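Local coordinates for protein beta-galactosidase/beta-glucuronidase (Faecalibacterium prausnitzii L2-6, PDB 6MVF) that binds flavin mononucleotide and, as a family 2 glycoside hydrolase, probably cleaves terminal beta-glucuronide or beta-galactoside linkages, at residues 294-298 with 524-528; 30-36 with 46-52. All blocks are in the same frame, centred on the assembly; numbering follows the deposited sequence.

Contact 1 (294-298 with 524-528); sequences TPLRG and RPWIW
Arg297 reaches across from strand 292-300 and puts the edge of its guanidinium against backbone carbonyls of the loop 524-528. The tight part of the contact is here. Arg297 NH1 donates to Ile527 O at 2.9 Å in a nearly straight bond (168°), with the acceptor lying in the guanidinium plane, although NH1 sits above the plane of that carbonyl. Arg297 NH1 also donates to Leu296 O at 2.9 Å, so two carbonyls grip NH1 and fix how the flat group is turned. A bend at chi2 (-59°) folds the side chain back toward Pro295, whose CB lies over the centre of one guanidinium face, 3.7 Å above its plane. Arg297 NH2 is hydrogen-bonded to Phe521 O, before the turn. Beside this, Leu296 N makes a weak hydrogen bond of 3.3 Å to Trp528 O, with the leucine side chain lying alongside that carbonyl.

The outer side is looser. Pro295 CG and Pro525 CB meet at 4.2 Å, a simple apolar touch between a partly exposed ring and an exposed one. Pro525 lies in a type I turn closed by Ile527 N to Arg524 O.

The turn follows helix 507-522 and leads into strand 529-532, which runs parallel to strand 292-300. Asn330, just before strand 331-334, bonds the backbone of Arg297 and Pro295, while helix 466-476 packs on Arg524, Trp526 and Ile527.

Contact 2 (30-36 with 46-52); sequences LNEGWTL and ETVTLPH
Leu50 lies over one face of the Trp34 indole, its CG 3.9 Å from the centroid of the five-membered ring, a CH-pi contact, and its CD1 over the NE1-CE2 side of the ring. Trp34 NE1 donates to Leu30 O at 2.8 Å, the acceptor lying in the ring plane, which limits how the indole can turn. Leu50 is fixed from its backbone as well, since its N donates to Asn31 O at 2.8 Å. With an alanine in place of Trp34, Leu50 would probably lose the surface it rests on, and Leu30 O its indole donor.

Leu36 points to the same face of the sheet as Trp34 and Val48. With CG anti to the backbone N (chi1 178°), it sends CD2 obliquely to CE1 of His52, whose ND1 is bonded to Tyr73 OH, and Leu36 CB meets Val48 CG1 at 4.2 Å.

Beneath these side chains, Trp34 and Val48 exchange backbone bonds, as do Leu36 and Glu46; Thr35 and Thr47 form the non-hydrogen-bonded pair between them, directed to the other face. This is an antiparallel beta hairpin whose strand 46-48 ends the six-stranded sheet, in keeping with the beta-sandwich sugar-binding domain of family 2 glycoside hydrolases.

In the fold
The two contacts belong to different domains and lie on opposite sides of the chain's centre, with their own centres 44 Å apart and nearest atoms about 26 Å apart. Contact 2 closes across nine intervening residues near the N-terminus, whereas contact 1 joins segments separated by 225 residues and brings the first and last parallel strands of the TIM barrel together at their N-terminal ends. In such barrels the active site lies at the other end of the strands. Contact 2 borders the barrel range through Pro51, which touches Ala311. Both contacts lie away from the FMN pocket, formed by residues such as Asp174, Phe202 and Lys379.

Contact 1 (294-298 with 524-528)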
ATOM      1  N   THR A 294     -19.822  32.319  11.985  1.00 30.93           N
ATOM      2  CA  THR A 294     -19.902  30.867  11.837  1.00 32.53           C
ATOM      3  C   THR A 294     -20.285  30.248  13.170  1.00 32.96           C
ATOM      4  O   THR A 294     -19.415  29.893  13.978  1.00 32.04           O
ATOM      5  CB  THR A 294     -18.578  30.280  11.345  1.00 30.53           C
ATOM      6  OG1 THR A 294     -18.116  31.020  10.213  1.00 39.05           O
ATOM      7  CG2 THR A 294     -18.743  28.813  10.954  1.00 22.94           C
ATOM      8  N   PRO A 295     -21.580  30.096  13.441  1.00 35.27           N
ATOM      9  CA  PRO A 295     -21.979  29.490  14.720  1.00 30.73           C
ATOM     10  C   PRO A 295     -21.356  28.104  14.870  1.00 30.01           C
ATOM     11  O   PRO A 295     -21.343  27.311  13.925  1.00 26.32           O
ATOM     12  CB  PRO A 295     -23.510  29.436  14.624  1.00 28.40           C
ATOM     13  CG  PRO A 295     -23.873  30.530  13.666  1.00 21.93           C
ATOM     14  CD  PRO A 295     -22.743  30.540  12.647  1.00 26.30           C
ATOM     15  N   LEU A 296     -20.788  27.843  16.058  1.00 29.05           N
ATOM     16  CA  LEU A 296     -20.186  26.550  16.379  1.00 25.10           C
ATOM     17  C   LEU A 296     -21.261  25.580  16.865  1.00 28.51           C
ATOM     18  O   LEU A 296     -21.870  25.797  17.918  1.00 30.91           O
ATOM     19  CB  LEU A 296     -19.100  26.711  17.438  1.00 19.32           C
ATOM     20  CG  LEU A 296     -17.830  27.450  16.994  1.00 24.22           C
ATOM     21  CD1 LEU A 296     -16.697  27.173  17.949  1.00 17.10           C
ATOM     22  CD2 LEU A 296     -17.432  27.078  15.543  1.00 26.64           C
ATOM     23  N   ARG A 297     -21.495  24.513  16.106  1.00 22.78           N
ATOM     24  CA  ARG A 297     -22.508  23.514  16.430  1.00 19.89           C
ATOM     25  C   ARG A 297     -21.863  22.135  16.360  1.00 27.77           C
ATOM     26  O   ARG A 297     -21.506  21.659  15.272  1.00 32.34           O
ATOM     27  CB  ARG A 297     -23.708  23.624  15.482  1.00 20.43           C
ATOM     28  CG  ARG A 297     -24.386  25.007  15.472  1.00 23.78           C
ATOM     29  CD  ARG A 297     -24.899  25.387  16.888  1.00 24.39           C
ATOM     30  NE  ARG A 297     -25.625  26.655  16.944  1.00 28.26           N
ATOM     31  CZ  ARG A 297     -25.178  27.761  17.542  1.00 27.45           C
ATOM     32  NH1 ARG A 297     -23.994  27.785  18.141  1.00 28.39           N
ATOM     33  NH2 ARG A 297     -25.915  28.860  17.536  1.00 25.45           N
ATOM     34  N   GLY A 298     -21.694  21.493  17.509  1.00 26.59           N
ATOM     35  CA  GLY A 298     -20.980  20.236  17.518  1.00 24.27           C
ATOM     36  C   GLY A 298     -21.233  19.327  18.703  1.00 29.59           C
ATOM     37  O   GLY A 298     -22.355  19.236  19.212  1.00 25.98           O
ATOM     38  N   ARG A 524     -30.534  30.786  17.806  1.00 32.44           N
ATOM     39  CA  ARG A 524     -29.731  31.684  18.639  1.00 31.77           C
ATOM     40  C   ARG A 524     -28.269  31.666  18.209  1.00 29.45           C
ATOM     41  O   ARG A 524     -27.437  30.980  18.818  1.00 32.72           O
ATOM     42  CB  ARG A 524     -29.858  31.304  20.109  1.00 29.76           C
ATOM     43  CG  ARG A 524     -31.279  31.275  20.607  1.00 30.12           C
ATOM     44  CD  ARG A 524     -31.378  30.585  21.960  1.00 28.37           C
ATOM     45  NE  ARG A 524     -32.701  30.770  22.523  1.00 32.29           N
ATOM     46  CZ  ARG A 524     -33.782  30.123  22.104  1.00 31.55           C
ATOM     47  NH1 ARG A 524     -33.689  29.236  21.121  1.00 29.53           N
ATOM     48  NH2 ARG A 524     -34.956  30.374  22.665  1.00 27.45           N
ATOM     49  N   PRO A 525     -27.912  32.421  17.168  1.00 31.76           N
ATOM     50  CA  PRO A 525     -26.504  32.441  16.736  1.00 28.57           C
ATOM     51  C   PRO A 525     -25.571  33.055  17.752  1.00 31.72           C
ATOM     52  O   PRO A 525     -24.364  32.790  17.684  1.00 35.42           O
ATOM     53  CB  PRO A 525     -26.537  33.257  15.437  1.00 28.84           C
ATOM     54  CG  PRO A 525     -27.852  33.947  15.437  1.00 27.01           C
ATOM     55  CD  PRO A 525     -28.798  33.110  16.217  1.00 29.97           C
ATOM     56  N   TRP A 526     -26.084  33.845  18.703  1.00 32.54           N
ATOM     57  CA  TRP A 526     -25.260  34.424  19.762  1.00 29.00           C
ATOM     58  C   TRP A 526     -24.782  33.384  20.782  1.00 31.26           C
ATOM     59  O   TRP A 526     -23.962  33.717  21.647  1.00 28.73           O
ATOM     60  CB  TRP A 526     -26.035  35.555  20.450  1.00 28.67           C
ATOM     61  CG  TRP A 526     -27.442  35.160  20.846  1.00 33.72           C
ATOM     62  CD1 TRP A 526     -28.584  35.332  20.110  1.00 28.19           C
ATOM     63  CD2 TRP A 526     -27.844  34.511  22.061  1.00 25.30           C
ATOM     64  NE1 TRP A 526     -29.665  34.829  20.788  1.00 26.85           N
ATOM     65  CE2 TRP A 526     -29.243  34.325  21.990  1.00 28.75           C
ATOM     66  CE3 TRP A 526     -27.159  34.067  23.193  1.00 24.66           C
ATOM     67  CZ2 TRP A 526     -29.976  33.712  23.021  1.00 29.48           C
ATOM     68  CZ3 TRP A 526     -27.886  33.459  24.218  1.00 30.11           C
ATOM     69  CH2 TRP A 526     -29.280  33.289  24.124  1.00 29.88           C
ATOM     70  N   ILE A 527     -25.280  32.149  20.720  1.00 33.07           N
ATOM     71  CA  ILE A 527     -24.662  31.035  21.436  1.00 28.27           C
ATOM     72  C   ILE A 527     -23.383  30.693  20.687  1.00 29.88           C
ATOM     73  O   ILE A 527     -23.432  30.247  19.538  1.00 29.81           O
ATOM     74  CB  ILE A 527     -25.595  29.823  21.514  1.00 29.36           C
ATOM     75  CG1 ILE A 527     -26.873  30.169  22.300  1.00 31.51           C
ATOM     76  CG2 ILE A 527     -24.851  28.626  22.119  1.00 24.57           C
ATOM     77  CD1 ILE A 527     -26.694  30.238  23.801  1.00 26.92           C
ATOM     78  N   TRP A 528     -22.231  30.942  21.305  1.00 31.40           N
ATOM     79  CA  TRP A 528     -21.011  30.885  20.512  1.00 30.52           C
ATOM     80  C   TRP A 528     -20.681  29.448  20.123  1.00 31.72           C
ATOM     81  O   TRP A 528     -20.187  29.214  19.011  1.00 27.74           O
ATOM     82  CB  TRP A 528     -19.842  31.571  21.241  1.00 24.21           C
ATOM     83  CG  TRP A 528     -19.480  30.976  22.552  1.00 27.97           C
ATOM     84  CD1 TRP A 528     -20.041  31.262  23.759  1.00 30.02           C
ATOM     85  CD2 TRP A 528     -18.470  29.987  22.802  1.00 27.13           C
ATOM     86  NE1 TRP A 528     -19.450  30.512  24.745  1.00 30.85           N
ATOM     87  CE2 TRP A 528     -18.487  29.715  24.184  1.00 28.14           C
ATOM     88  CE3 TRP A 528     -17.559  29.298  21.987  1.00 29.58           C
ATOM     89  CZ2 TRP A 528     -17.631  28.781  24.774  1.00 30.26           C
ATOM     90  CZ3 TRP A 528     -16.698  28.385  22.568  1.00 26.08           C
ATOM     91  CH2 TRP A 528     -16.744  28.126  23.949  1.00 31.25           C
TER

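Contact 2 (30-36 with 46-52)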
ATOM      1  N   LEU A  30       8.608   1.471  21.158  1.00 38.90           N
ATOM      2  CA  LEU A  30       8.794   0.388  22.110  1.00 35.50           C
ATOM      3  C   LEU A  30       7.441  -0.110  22.584  1.00 38.96           C
ATOM      4  O   LEU A  30       7.206  -0.200  23.791  1.00 40.63           O
ATOM      5  CB  LEU A  30       9.599   0.840  23.321  1.00 28.32           C
ATOM      6  CG  LEU A  30      11.034   1.292  23.180  1.00 38.00           C
ATOM      7  CD1 LEU A  30      11.395   2.063  24.453  1.00 36.60           C
ATOM      8  CD2 LEU A  30      11.927   0.083  22.994  1.00 37.38           C
ATOM      9  N   ASN A  31       6.533  -0.408  21.665  1.00 39.59           N
ATOM     10  CA  ASN A  31       5.203  -0.822  22.086  1.00 40.50           C
ATOM     11  C   ASN A  31       5.086  -2.324  22.316  1.00 37.75           C
ATOM     12  O   ASN A  31       4.131  -2.762  22.964  1.00 35.24           O
ATOM     13  CB  ASN A  31       4.166  -0.359  21.056  1.00 37.10           C
ATOM     14  CG  ASN A  31       3.879   1.148  21.142  1.00 43.56           C
ATOM     15  OD1 ASN A  31       4.443   1.864  21.983  1.00 35.51           O
ATOM     16  ND2 ASN A  31       2.989   1.630  20.275  1.00 40.93           N
ATOM     17  N   GLU A  32       6.032  -3.114  21.818  1.00 39.31           N
ATOM     18  CA  GLU A  32       5.963  -4.566  21.871  1.00 42.69           C
ATOM     19  C   GLU A  32       6.765  -5.129  23.039  1.00 39.78           C
ATOM     20  O   GLU A  32       7.670  -4.484  23.570  1.00 37.39           O
ATOM     21  CB  GLU A  32       6.471  -5.167  20.564  1.00 35.85           C
ATOM     22  CG  GLU A  32       5.523  -4.964  19.411  1.00 44.61           C
ATOM     23  CD  GLU A  32       6.248  -4.849  18.092  1.00 72.14           C
ATOM     24  OE1 GLU A  32       7.477  -4.573  18.106  1.00 69.73           O
ATOM     25  OE2 GLU A  32       5.587  -5.033  17.041  1.00 84.66           O
ATOM     26  N   GLY A  33       6.409  -6.347  23.439  1.00 40.15           N
ATOM     27  CA  GLY A  33       7.268  -7.140  24.304  1.00 41.28           C
ATOM     28  C   GLY A  33       7.218  -6.840  25.787  1.00 42.41           C
ATOM     29  O   GLY A  33       8.246  -6.930  26.472  1.00 43.01           O
ATOM     30  N   TRP A  34       6.049  -6.514  26.316  1.00 41.58           N
ATOM     31  CA  TRP A  34       5.923  -6.102  27.702  1.00 39.14           C
ATOM     32  C   TRP A  34       5.305  -7.221  28.523  1.00 41.36           C
ATOM     33  O   TRP A  34       4.441  -7.966  28.045  1.00 40.75           O
ATOM     34  CB  TRP A  34       5.058  -4.836  27.845  1.00 33.62           C
ATOM     35  CG  TRP A  34       5.620  -3.621  27.189  1.00 38.21           C
ATOM     36  CD1 TRP A  34       5.506  -3.269  25.869  1.00 36.57           C
ATOM     37  CD2 TRP A  34       6.384  -2.580  27.815  1.00 31.99           C
ATOM     38  NE1 TRP A  34       6.147  -2.078  25.643  1.00 36.99           N
ATOM     39  CE2 TRP A  34       6.691  -1.631  26.819  1.00 29.49           C
ATOM     40  CE3 TRP A  34       6.823  -2.353  29.121  1.00 29.98           C
ATOM     41  CZ2 TRP A  34       7.421  -0.475  27.091  1.00 30.89           C
ATOM     42  CZ3 TRP A  34       7.554  -1.204  29.390  1.00 29.67           C
ATOM     43  CH2 TRP A  34       7.844  -0.281  28.381  1.00 33.58           C
ATOM     44  N   THR A  35       5.744  -7.317  29.771  1.00 37.43           N
ATOM     45  CA  THR A  35       5.052  -8.099  30.777  1.00 39.24           C
ATOM     46  C   THR A  35       4.438  -7.152  31.789  1.00 37.04           C
ATOM     47  O   THR A  35       5.116  -6.241  32.279  1.00 36.40           O
ATOM     48  CB  THR A  35       6.003  -9.070  31.465  1.00 37.17           C
ATOM     49  OG1 THR A  35       6.656  -9.831  30.458  1.00 33.53           O
ATOM     50  CG2 THR A  35       5.231 -10.017  32.368  1.00 36.69           C
ATOM     51  N   LEU A  36       3.155  -7.353  32.070  1.00 37.91           N
ATOM     52  CA  LEU A  36       2.438  -6.603  33.091  1.00 39.89           C
ATOM     53  C   LEU A  36       2.278  -7.481  34.323  1.00 42.64           C
ATOM     54  O   LEU A  36       1.638  -8.534  34.251  1.00 46.22           O
ATOM     55  CB  LEU A  36       1.070  -6.162  32.583  1.00 34.64           C
ATOM     56  CG  LEU A  36       0.223  -5.412  33.599  1.00 34.59           C
ATOM     57  CD1 LEU A  36       0.962  -4.178  34.065  1.00 36.79           C
ATOM     58  CD2 LEU A  36      -1.093  -5.038  32.987  1.00 29.50           C
ATOM     59  N   GLU A  46       1.128 -11.244  32.819  1.00 46.68           N
ATOM     60  CA  GLU A  46       0.662 -11.399  31.449  1.00 41.08           C
ATOM     61  C   GLU A  46       1.561 -10.589  30.521  1.00 39.86           C
ATOM     62  O   GLU A  46       2.100  -9.546  30.903  1.00 37.78           O
ATOM     63  CB  GLU A  46      -0.797 -10.950  31.313  1.00 36.19           C
ATOM     64  CG  GLU A  46      -1.321 -10.976  29.894  1.00 53.20           C
ATOM     65  CD  GLU A  46      -2.751 -10.460  29.770  1.00 75.39           C
ATOM     66  OE1 GLU A  46      -3.222  -9.746  30.690  1.00 75.12           O
ATOM     67  OE2 GLU A  46      -3.404 -10.773  28.744  1.00 83.03           O
ATOM     68  N   THR A  47       1.743 -11.089  29.305  1.00 36.20           N
ATOM     69  CA  THR A  47       2.458 -10.331  28.295  1.00 39.73           C
ATOM     70  C   THR A  47       1.453  -9.551  27.474  1.00 41.67           C
ATOM     71  O   THR A  47       0.380 -10.064  27.138  1.00 40.36           O
ATOM     72  CB  THR A  47       3.282 -11.232  27.389  1.00 38.38           C
ATOM     73  OG1 THR A  47       2.447 -12.284  26.904  1.00 40.14           O
ATOM     74  CG2 THR A  47       4.443 -11.816  28.165  1.00 37.69           C
ATOM     75  N   VAL A  48       1.801  -8.296  27.180  1.00 38.29           N
ATOM     76  CA  VAL A  48       0.886  -7.327  26.596  1.00 38.30           C
ATOM     77  C   VAL A  48       1.641  -6.542  25.538  1.00 38.44           C
ATOM     78  O   VAL A  48       2.867  -6.409  25.585  1.00 34.00           O
ATOM     79  CB  VAL A  48       0.302  -6.351  27.654  1.00 40.74           C
ATOM     80  CG1 VAL A  48      -0.458  -7.105  28.762  1.00 34.45           C
ATOM     81  CG2 VAL A  48       1.409  -5.468  28.248  1.00 31.34           C
ATOM     82  N   THR A  49       0.888  -5.999  24.588  1.00 37.24           N
ATOM     83  CA  THR A  49       1.412  -5.025  23.644  1.00 38.03           C
ATOM     84  C   THR A  49       0.734  -3.678  23.881  1.00 30.17           C
ATOM     85  O   THR A  49      -0.467  -3.622  24.154  1.00 37.95           O
ATOM     86  CB  THR A  49       1.206  -5.521  22.211  1.00 39.42           C
ATOM     87  OG1 THR A  49       1.989  -6.709  22.015  1.00 47.10           O
ATOM     88  CG2 THR A  49       1.646  -4.478  21.205  1.00 34.69           C
ATOM     89  N   LEU A  50       1.522  -2.590  23.834  1.00 32.03           N
ATOM     90  CA  LEU A  50       0.972  -1.238  23.957  1.00 38.79           C
ATOM     91  C   LEU A  50       0.390  -0.761  22.626  1.00 32.71           C
ATOM     92  O   LEU A  50       0.902  -1.115  21.559  1.00 31.24           O
ATOM     93  CB  LEU A  50       2.047  -0.255  24.402  1.00 33.34           C
ATOM     94  CG  LEU A  50       2.860  -0.646  25.626  1.00 33.01           C
ATOM     95  CD1 LEU A  50       3.762   0.523  26.016  1.00 26.69           C
ATOM     96  CD2 LEU A  50       1.935  -1.094  26.765  1.00 29.69           C
ATOM     97  N   PRO A  51      -0.664   0.085  22.651  1.00 33.32           N
ATOM     98  CA  PRO A  51      -1.408   0.683  23.775  1.00 34.17           C
ATOM     99  C   PRO A  51      -2.132  -0.299  24.655  1.00 30.09           C
ATOM    100  O   PRO A  51      -2.709  -1.250  24.149  1.00 28.93           O
ATOM    101  CB  PRO A  51      -2.437   1.596  23.082  1.00 30.60           C
ATOM    102  CG  PRO A  51      -2.432   1.194  21.659  1.00 31.15           C
ATOM    103  CD  PRO A  51      -1.049   0.711  21.374  1.00 21.06           C
ATOM    104  N   HIS A  52      -2.137  -0.047  25.962  1.00 31.68           N
ATOM    105  CA  HIS A  52      -2.713  -1.013  26.878  1.00 27.88           C
ATOM    106  C   HIS A  52      -3.328  -0.341  28.094  1.00 28.71           C
ATOM    107  O   HIS A  52      -2.792   0.629  28.638  1.00 29.55           O
ATOM    108  CB  HIS A  52      -1.663  -2.028  27.341  1.00 34.89           C
ATOM    109  CG  HIS A  52      -2.208  -3.029  28.303  1.00 34.23           C
ATOM    110  ND1 HIS A  52      -2.124  -2.868  29.669  1.00 31.93           N
ATOM    111  CD2 HIS A  52      -2.902  -4.176  28.097  1.00 34.26           C
ATOM    112  CE1 HIS A  52      -2.724  -3.884  30.263  1.00 34.71           C
ATOM    113  NE2 HIS A  52      -3.203  -4.692  29.333  1.00 35.31           N
TER